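Local coordinates for homoserine dehydrogenase (Staphylococcus aureus M1064, PDB 4PG7), which catalyses the NAD(P)-dependent interconversion of L-homoserine and L-aspartate semialdehyde, a step of the aspartic acid pathway, at residues K117-T122 with L335-F340; M189-T194 with V297-N302; A303-G308 with D313-G318. One frame throughout, in Å; residues are numbered along the deposited sequence.

Overall arrangement
Interaction 1 lies in the nucleotide-binding domain, where strand 119-122 of the parallel sheet meets helix 323-339. Since that helix comes some 200 residues later, the contact ties a distant part of the chain back to the N-terminal domain, and interactions 2 and 3 both fall inside the loop it closes. Its centre is about 40 Å from that of interaction 2 and about 29 Å from that of interaction 3. The latter two are neighbours, with centres about 19 Å apart: the loop 297-302 of interaction 2 runs straight into strand 302-308 of the hairpin in interaction 3, and both reach the second subunit. Strand 314-318 then leads to helix 323-339, linking dimer interface and nucleotide-binding domain.

Interaction 1: K117-T122 with L335-F340; sequences KKHVIT and LNVALF
The CG1 methyl of Val337 sits on one face of the His119 imidazole, 3.8 Å from the ring centroid and 24° off the normal. This is a CH-pi contact, shifted toward the rim, so that the closest ring atom is His119 CG, 3.6 Å from Val337 CG1. The torsions divide the work of the valine: CG1 stands anti to the backbone N (chi1 171°) and takes the histidine, while CG2, anti to the carbonyl carbon and beside the backbone N, meets Ile121. There the touch is lighter, with Val337 CG2 4.4 Å from CD1 of Ile121. The isoleucine reaches that far because CD1 lies anti to CA about the CB-CG1 bond (chi2 169°), carrying the delta methyl out from the strand toward the helix. A branched residue suits the helix position, since its two methyls serve two partners at once.

His119 and Ile121 are alternate residues of strand 119-122, an inner strand of the parallel sheet in the nucleotide-binding domain, which is of Rossmann type. Their side chains face helix 323-339, whereas Val120 between them points to the opposite side and packs on helix 106-115. Ile95 of the adjacent strand and Lys147 also touch Val337. The imidazole offers the valine methyl its pi face while its ND1 is hydrogen-bonded to the backbone N of Ala145, a bond that should restrict rotation of the ring.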
# COMPACT_ATOMS: atom_id res chain seq x y z
N LYS A 117 34.80 -7.02 3.91
CA LYS A 117 34.13 -6.47 5.08
C LYS A 117 33.66 -5.04 4.85
O LYS A 117 33.70 -4.23 5.77
CB LYS A 117 35.05 -6.54 6.32
CG LYS A 117 35.72 -7.90 6.55
CD LYS A 117 34.69 -8.99 6.75
CE LYS A 117 35.27 -10.28 7.33
NZ LYS A 117 35.77 -11.23 6.30
N LYS A 118 33.19 -4.75 3.64
CA LYS A 118 32.59 -3.46 3.36
C LYS A 118 31.09 -3.60 3.21
O LYS A 118 30.61 -4.51 2.53
CB LYS A 118 33.19 -2.85 2.10
CG LYS A 118 34.71 -2.79 2.15
CD LYS A 118 35.26 -1.80 1.14
N HIS A 119 30.35 -2.71 3.86
CA HIS A 119 28.90 -2.64 3.68
C HIS A 119 28.63 -2.26 2.22
O HIS A 119 29.39 -1.49 1.62
CB HIS A 119 28.26 -1.59 4.60
CG HIS A 119 28.62 -1.73 6.04
ND1 HIS A 119 28.20 -2.79 6.82
CD2 HIS A 119 29.38 -0.95 6.86
CE1 HIS A 119 28.67 -2.66 8.04
NE2 HIS A 119 29.40 -1.56 8.09
N VAL A 120 27.55 -2.79 1.67
CA VAL A 120 27.19 -2.54 0.29
C VAL A 120 25.76 -2.04 0.18
O VAL A 120 24.83 -2.67 0.69
CB VAL A 120 27.36 -3.81 -0.57
CG1 VAL A 120 26.74 -3.62 -1.95
CG2 VAL A 120 28.82 -4.14 -0.69
N ILE A 121 25.60 -0.91 -0.48
CA ILE A 121 24.30 -0.39 -0.83
C ILE A 121 24.23 -0.36 -2.34
O ILE A 121 25.12 0.19 -2.99
CB ILE A 121 24.09 1.01 -0.25
CG1 ILE A 121 24.25 0.95 1.27
CG2 ILE A 121 22.71 1.56 -0.63
CD1 ILE A 121 24.34 2.30 1.92
N THR A 122 23.19 -0.98 -2.90
CA THR A 122 23.04 -1.06 -4.34
C THR A 122 21.66 -0.62 -4.82
O THR A 122 20.64 -0.92 -4.18
CB THR A 122 23.34 -2.47 -4.86
OG1 THR A 122 23.20 -2.48 -6.28
CG2 THR A 122 22.42 -3.55 -4.24
N LEU A 335 22.34 6.15 5.55
CA LEU A 335 22.23 6.63 6.93
C LEU A 335 21.88 5.50 7.90
O LEU A 335 22.37 5.46 9.03
CB LEU A 335 21.19 7.74 7.03
CG LEU A 335 21.53 9.02 6.26
CD1 LEU A 335 20.41 10.03 6.45
CD2 LEU A 335 22.87 9.59 6.72
N ASN A 336 21.03 4.57 7.46
CA ASN A 336 20.71 3.43 8.29
C ASN A 336 21.95 2.62 8.64
O ASN A 336 22.14 2.27 9.79
CB ASN A 336 19.74 2.50 7.60
CG ASN A 336 19.01 1.59 8.58
OD1 ASN A 336 18.01 1.98 9.20
ND2 ASN A 336 19.53 0.39 8.73
N VAL A 337 22.75 2.32 7.63
CA VAL A 337 23.99 1.59 7.85
C VAL A 337 24.93 2.41 8.73
O VAL A 337 25.64 1.86 9.56
CB VAL A 337 24.67 1.22 6.51
CG1 VAL A 337 26.07 0.66 6.75
CG2 VAL A 337 23.83 0.22 5.74
N ALA A 338 24.93 3.73 8.57
CA ALA A 338 25.73 4.61 9.42
C ALA A 338 25.28 4.56 10.88
O ALA A 338 26.11 4.45 11.78
CB ALA A 338 25.67 6.04 8.92
N LEU A 339 23.97 4.62 11.11
CA LEU A 339 23.42 4.63 12.47
C LEU A 339 23.66 3.32 13.22
O LEU A 339 23.92 3.34 14.43
CB LEU A 339 21.92 4.94 12.44
N PHE A 340 23.58 2.19 12.52
CA PHE A 340 23.84 0.87 13.11
C PHE A 340 25.26 0.38 12.80
O PHE A 340 25.55 -0.82 12.92
CB PHE A 340 22.79 -0.14 12.62
CG PHE A 340 21.36 0.32 12.80

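Interaction 2: M189-T194 with V297-N302; sequences MTKEQT and VEDEYN
The carboxylate of Asp299 takes the ammonium of Lys191: NZ meets OD1 on the syn side, 18° out of the carboxylate plane, and the Lys191 NZ to Asp299 OD1 distance is 2.7 Å. This salt bridge is lopsided, for Asp299 OD2 stays 3.3 Å from the same NZ. From the second flat group, the carboxylate of Glu298, OE1 meets the aliphatic end of the lysine, 3.9 Å from Lys191 CE. The opposite charges lie farther apart, Glu298 OE1 being 4.7 Å from Lys191 NZ, and the glutamate has stronger partners: OE1 is hydrogen-bonded to Ser187 OG, while OE2 makes salt bridges with Lys265 and Lys267.

The contact joins the C-terminal end of helix 180-192 to the loop before strand 302-308. In that loop a type II' beta turn runs from Glu298 to Tyr301, closed by a bond from Tyr301 N to Glu298 O. Asp299 occupies its second position with positive phi (60°). A long, flexible lysine suits the gap: the nearest CA atoms, those of Lys191 and Glu298, are 9.9 Å apart, and a bend at chi3 (-136°) brings the chain across the aspartate at about a right angle. On the same segment as the lysine, the Gln193 side chain folds back, NE2 donating to Thr190 O.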
# COMPACT_ATOMS: atom_id res chain seq x y z
N MET A 189 -5.63 2.74 -25.08
CA MET A 189 -6.44 1.96 -26.00
C MET A 189 -7.86 1.92 -25.51
O MET A 189 -8.81 2.13 -26.26
CB MET A 189 -5.90 0.53 -26.12
CG MET A 189 -4.56 0.41 -26.82
SD MET A 189 -3.89 -1.26 -26.81
CE MET A 189 -5.07 -2.06 -27.88
N THR A 190 -7.99 1.67 -24.21
CA THR A 190 -9.29 1.50 -23.61
C THR A 190 -10.11 2.80 -23.59
O THR A 190 -11.25 2.83 -24.04
CB THR A 190 -9.16 0.95 -22.18
OG1 THR A 190 -8.43 -0.29 -22.21
CG2 THR A 190 -10.55 0.77 -21.54
N LYS A 191 -9.52 3.87 -23.06
CA LYS A 191 -10.26 5.13 -22.87
C LYS A 191 -10.48 5.89 -24.17
O LYS A 191 -11.54 6.47 -24.36
CB LYS A 191 -9.54 6.05 -21.90
CG LYS A 191 -9.48 5.52 -20.48
CD LYS A 191 -8.81 6.56 -19.59
CE LYS A 191 -7.80 5.95 -18.62
NZ LYS A 191 -6.73 6.95 -18.34
N GLU A 192 -9.48 5.88 -25.05
CA GLU A 192 -9.55 6.65 -26.29
C GLU A 192 -9.87 5.82 -27.54
O GLU A 192 -10.03 6.37 -28.62
CB GLU A 192 -8.27 7.46 -26.45
CG GLU A 192 -8.23 8.59 -25.42
CD GLU A 192 -6.94 9.39 -25.44
OE1 GLU A 192 -6.44 9.70 -26.54
OE2 GLU A 192 -6.44 9.71 -24.33
N GLN A 193 -10.03 4.51 -27.37
CA GLN A 193 -10.42 3.62 -28.46
C GLN A 193 -9.46 3.68 -29.63
O GLN A 193 -9.84 3.86 -30.77
CB GLN A 193 -11.87 3.90 -28.90
CG GLN A 193 -12.88 3.60 -27.80
CD GLN A 193 -13.03 2.10 -27.60
OE1 GLN A 193 -13.42 1.39 -28.51
NE2 GLN A 193 -12.69 1.62 -26.41
N THR A 194 -8.18 3.49 -29.32
CA THR A 194 -7.14 3.47 -30.34
C THR A 194 -6.61 2.07 -30.47
O THR A 194 -6.75 1.25 -29.56
CB THR A 194 -5.99 4.43 -29.96
OG1 THR A 194 -5.31 3.95 -28.81
CG2 THR A 194 -6.52 5.80 -29.64
N VAL A 297 -6.58 0.68 -11.65
CA VAL A 297 -5.22 1.20 -11.73
C VAL A 297 -4.87 1.54 -13.19
O VAL A 297 -4.69 0.65 -14.03
CB VAL A 297 -4.24 0.17 -11.16
CG1 VAL A 297 -2.81 0.66 -11.26
CG2 VAL A 297 -4.59 -0.13 -9.71
N GLU A 298 -4.80 2.84 -13.47
CA GLU A 298 -4.74 3.36 -14.84
C GLU A 298 -3.45 4.09 -15.12
O GLU A 298 -2.69 4.45 -14.21
CB GLU A 298 -5.91 4.34 -15.09
CG GLU A 298 -7.30 3.72 -15.03
CD GLU A 298 -7.49 2.50 -15.95
OE1 GLU A 298 -7.00 2.47 -17.10
OE2 GLU A 298 -8.15 1.54 -15.53
N ASP A 299 -3.20 4.28 -16.41
CA ASP A 299 -2.08 5.05 -16.91
C ASP A 299 -0.76 4.47 -16.43
O ASP A 299 -0.62 3.26 -16.39
CB ASP A 299 -2.28 6.53 -16.54
CG ASP A 299 -3.61 7.05 -17.05
OD1 ASP A 299 -4.05 6.61 -18.14
OD2 ASP A 299 -4.23 7.87 -16.36
N GLU A 300 0.18 5.31 -16.02
CA GLU A 300 1.49 4.84 -15.61
C GLU A 300 1.57 4.35 -14.17
O GLU A 300 2.63 3.99 -13.69
CB GLU A 300 2.56 5.92 -15.87
CG GLU A 300 2.59 7.10 -14.91
CD GLU A 300 1.64 8.23 -15.26
OE1 GLU A 300 0.61 8.01 -15.97
OE2 GLU A 300 1.90 9.36 -14.80
N TYR A 301 0.45 4.33 -13.46
CA TYR A 301 0.46 3.85 -12.07
C TYR A 301 0.66 2.35 -12.02
O TYR A 301 0.32 1.65 -12.96
CB TYR A 301 -0.81 4.27 -11.33
CG TYR A 301 -0.73 5.68 -10.82
CD1 TYR A 301 -0.34 5.94 -9.53
CD2 TYR A 301 -1.04 6.77 -11.64
CE1 TYR A 301 -0.25 7.23 -9.05
CE2 TYR A 301 -0.95 8.08 -11.16
CZ TYR A 301 -0.55 8.29 -9.86
OH TYR A 301 -0.45 9.56 -9.32
N ASN A 302 1.29 1.90 -10.95
CA ASN A 302 1.51 0.50 -10.66
C ASN A 302 0.79 0.13 -9.37
O ASN A 302 0.32 1.00 -8.64
CB ASN A 302 3.01 0.21 -10.57
CG ASN A 302 3.70 0.24 -11.94
OD1 ASN A 302 3.04 0.34 -12.99
ND2 ASN A 302 4.99 0.12 -11.94

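Interaction 3: A303-G308 with D313-G318; sequences AIYVIG and DTMFYG. With ACT (acetate ion), chain E.
Val306 O is gripped by two donors: the backbone N of Thr314, 2.9 Å from Val306 O and in the carbonyl plane with an N-H...O angle of 167°, and water 1, 3.1 Å from the same oxygen. Val306 and Thr314 are thus a hydrogen-bonded pair, Val306 N in turn reaching Thr314 O at 2.8 Å. Ile304 and Phe316 make another, with Ile304 N 2.9 Å from Phe316 O.

Strands 302-308 and 314-318 form an antiparallel beta hairpin. Between the two bonded pairs the non-hydrogen-bonded pair Tyr305 and Met315 comes to 4.3 Å between CA atoms, and its side chains share a face with Ala303 and Tyr317. A chi1 of -166° carries the Tyr305 ring toward the partner strand, near the Asp313 carboxylate, which is turned 76° against it, and with its edge to Met315. Tyr305 OH is modelled as donating to Asp313 OD2 at 2.5 Å, a doubtfully short distance. Met315 SD lies 5.3 Å from the centroid of the Tyr305 ring, in a Met-aromatic contact, and also rests 4.0 Å from CB of Ala303. A small alanine suits a place beside the thioether and Tyr317. On the other face Val306 CG2 meets the edge of the Phe316 ring. Near the turn, water 2 accepts from Gly308 N. Residues 314-317 also pair in an antiparallel ladder with a strand of the second subunit, where Met315 and Phe316 each pack on their counterparts, carrying the sheet across the dimer interface.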
# COMPACT_ATOMS: atom_id res chain seq x y z
N ALA A 303 0.69 -1.17 -9.12
CA ALA A 303 0.06 -1.67 -7.92
C ALA A 303 0.44 -3.12 -7.71
O ALA A 303 0.64 -3.86 -8.70
CB ALA A 303 -1.47 -1.53 -8.00
N ILE A 304 0.57 -3.50 -6.44
CA ILE A 304 0.72 -4.91 -6.06
C ILE A 304 -0.39 -5.29 -5.13
O ILE A 304 -0.55 -4.67 -4.07
CB ILE A 304 2.00 -5.26 -5.26
CG1 ILE A 304 3.17 -4.50 -5.77
CG2 ILE A 304 2.26 -6.78 -5.32
CD1 ILE A 304 3.67 -4.99 -7.09
N TYR A 305 -1.11 -6.33 -5.52
CA TYR A 305 -2.22 -6.86 -4.79
C TYR A 305 -1.77 -8.18 -4.17
O TYR A 305 -1.36 -9.09 -4.89
CB TYR A 305 -3.36 -7.12 -5.74
CG TYR A 305 -4.67 -7.35 -5.09
CD1 TYR A 305 -5.54 -6.30 -4.83
CD2 TYR A 305 -5.07 -8.63 -4.75
CE1 TYR A 305 -6.76 -6.50 -4.22
CE2 TYR A 305 -6.30 -8.86 -4.15
CZ TYR A 305 -7.14 -7.79 -3.88
OH TYR A 305 -8.35 -8.04 -3.28
N VAL A 306 -1.92 -8.31 -2.86
CA VAL A 306 -1.33 -9.42 -2.12
C VAL A 306 -2.42 -10.17 -1.38
O VAL A 306 -3.27 -9.55 -0.72
CB VAL A 306 -0.29 -8.88 -1.13
CG1 VAL A 306 0.21 -9.98 -0.21
CG2 VAL A 306 0.86 -8.25 -1.88
N ILE A 307 -2.41 -11.49 -1.53
CA ILE A 307 -3.41 -12.39 -0.95
C ILE A 307 -2.69 -13.33 0.01
O ILE A 307 -1.58 -13.80 -0.28
CB ILE A 307 -4.12 -13.18 -2.05
CG1 ILE A 307 -4.91 -12.22 -2.94
CG2 ILE A 307 -5.04 -14.26 -1.47
CD1 ILE A 307 -5.23 -12.78 -4.31
N GLY A 308 -3.30 -13.57 1.17
CA GLY A 308 -2.70 -14.44 2.18
C GLY A 308 -3.70 -15.16 3.07
O GLY A 308 -4.90 -14.83 3.09
N ASP A 313 -7.21 -9.31 1.78
CA ASP A 313 -6.30 -8.87 0.73
C ASP A 313 -5.73 -7.49 1.05
O ASP A 313 -6.32 -6.71 1.79
CB ASP A 313 -7.02 -8.81 -0.61
CG ASP A 313 -7.66 -10.12 -0.99
OD1 ASP A 313 -7.40 -11.14 -0.31
OD2 ASP A 313 -8.44 -10.11 -1.96
N THR A 314 -4.56 -7.20 0.51
CA THR A 314 -4.01 -5.86 0.63
C THR A 314 -3.55 -5.41 -0.76
O THR A 314 -3.33 -6.23 -1.66
CB THR A 314 -2.83 -5.78 1.62
OG1 THR A 314 -1.81 -6.66 1.18
CG2 THR A 314 -3.24 -6.17 3.03
N MET A 315 -3.40 -4.10 -0.92
CA MET A 315 -2.84 -3.54 -2.16
C MET A 315 -2.08 -2.27 -1.89
O MET A 315 -2.45 -1.45 -1.03
CB MET A 315 -3.94 -3.30 -3.21
CG MET A 315 -3.41 -3.07 -4.65
SD MET A 315 -4.70 -2.54 -5.85
CE MET A 315 -4.85 -0.85 -5.23
N PHE A 316 -1.01 -2.10 -2.64
CA PHE A 316 -0.16 -0.92 -2.60
C PHE A 316 -0.20 -0.32 -3.99
O PHE A 316 -0.07 -1.05 -4.97
CB PHE A 316 1.26 -1.34 -2.20
CG PHE A 316 1.29 -2.17 -0.94
CD1 PHE A 316 1.54 -1.58 0.30
CD2 PHE A 316 0.98 -3.54 -0.98
CE1 PHE A 316 1.53 -2.34 1.46
CE2 PHE A 316 0.95 -4.29 0.18
CZ PHE A 316 1.24 -3.70 1.40
N TYR A 317 -0.41 0.99 -4.08
CA TYR A 317 -0.60 1.67 -5.35
C TYR A 317 0.31 2.88 -5.40
O TYR A 317 0.41 3.62 -4.43
CB TYR A 317 -2.06 2.09 -5.45
CG TYR A 317 -2.46 3.14 -6.49
CD1 TYR A 317 -2.93 2.74 -7.72
CD2 TYR A 317 -2.44 4.51 -6.21
CE1 TYR A 317 -3.34 3.67 -8.68
CE2 TYR A 317 -2.85 5.46 -7.14
CZ TYR A 317 -3.31 5.03 -8.38
OH TYR A 317 -3.73 5.92 -9.32
N GLY A 318 0.96 3.09 -6.54
CA GLY A 318 1.80 4.27 -6.75
C GLY A 318 2.57 4.19 -8.05
O GLY A 318 2.54 3.14 -8.72
C ACT E . -4.42 10.01 -10.46
O ACT E . -4.48 9.08 -9.59
OXT ACT E . -4.60 11.22 -10.18
CH3 ACT E . -4.14 9.69 -11.88
O HOH W 1 -3.02 -9.56 2.39
O HOH W 2 -5.68 -12.45 1.53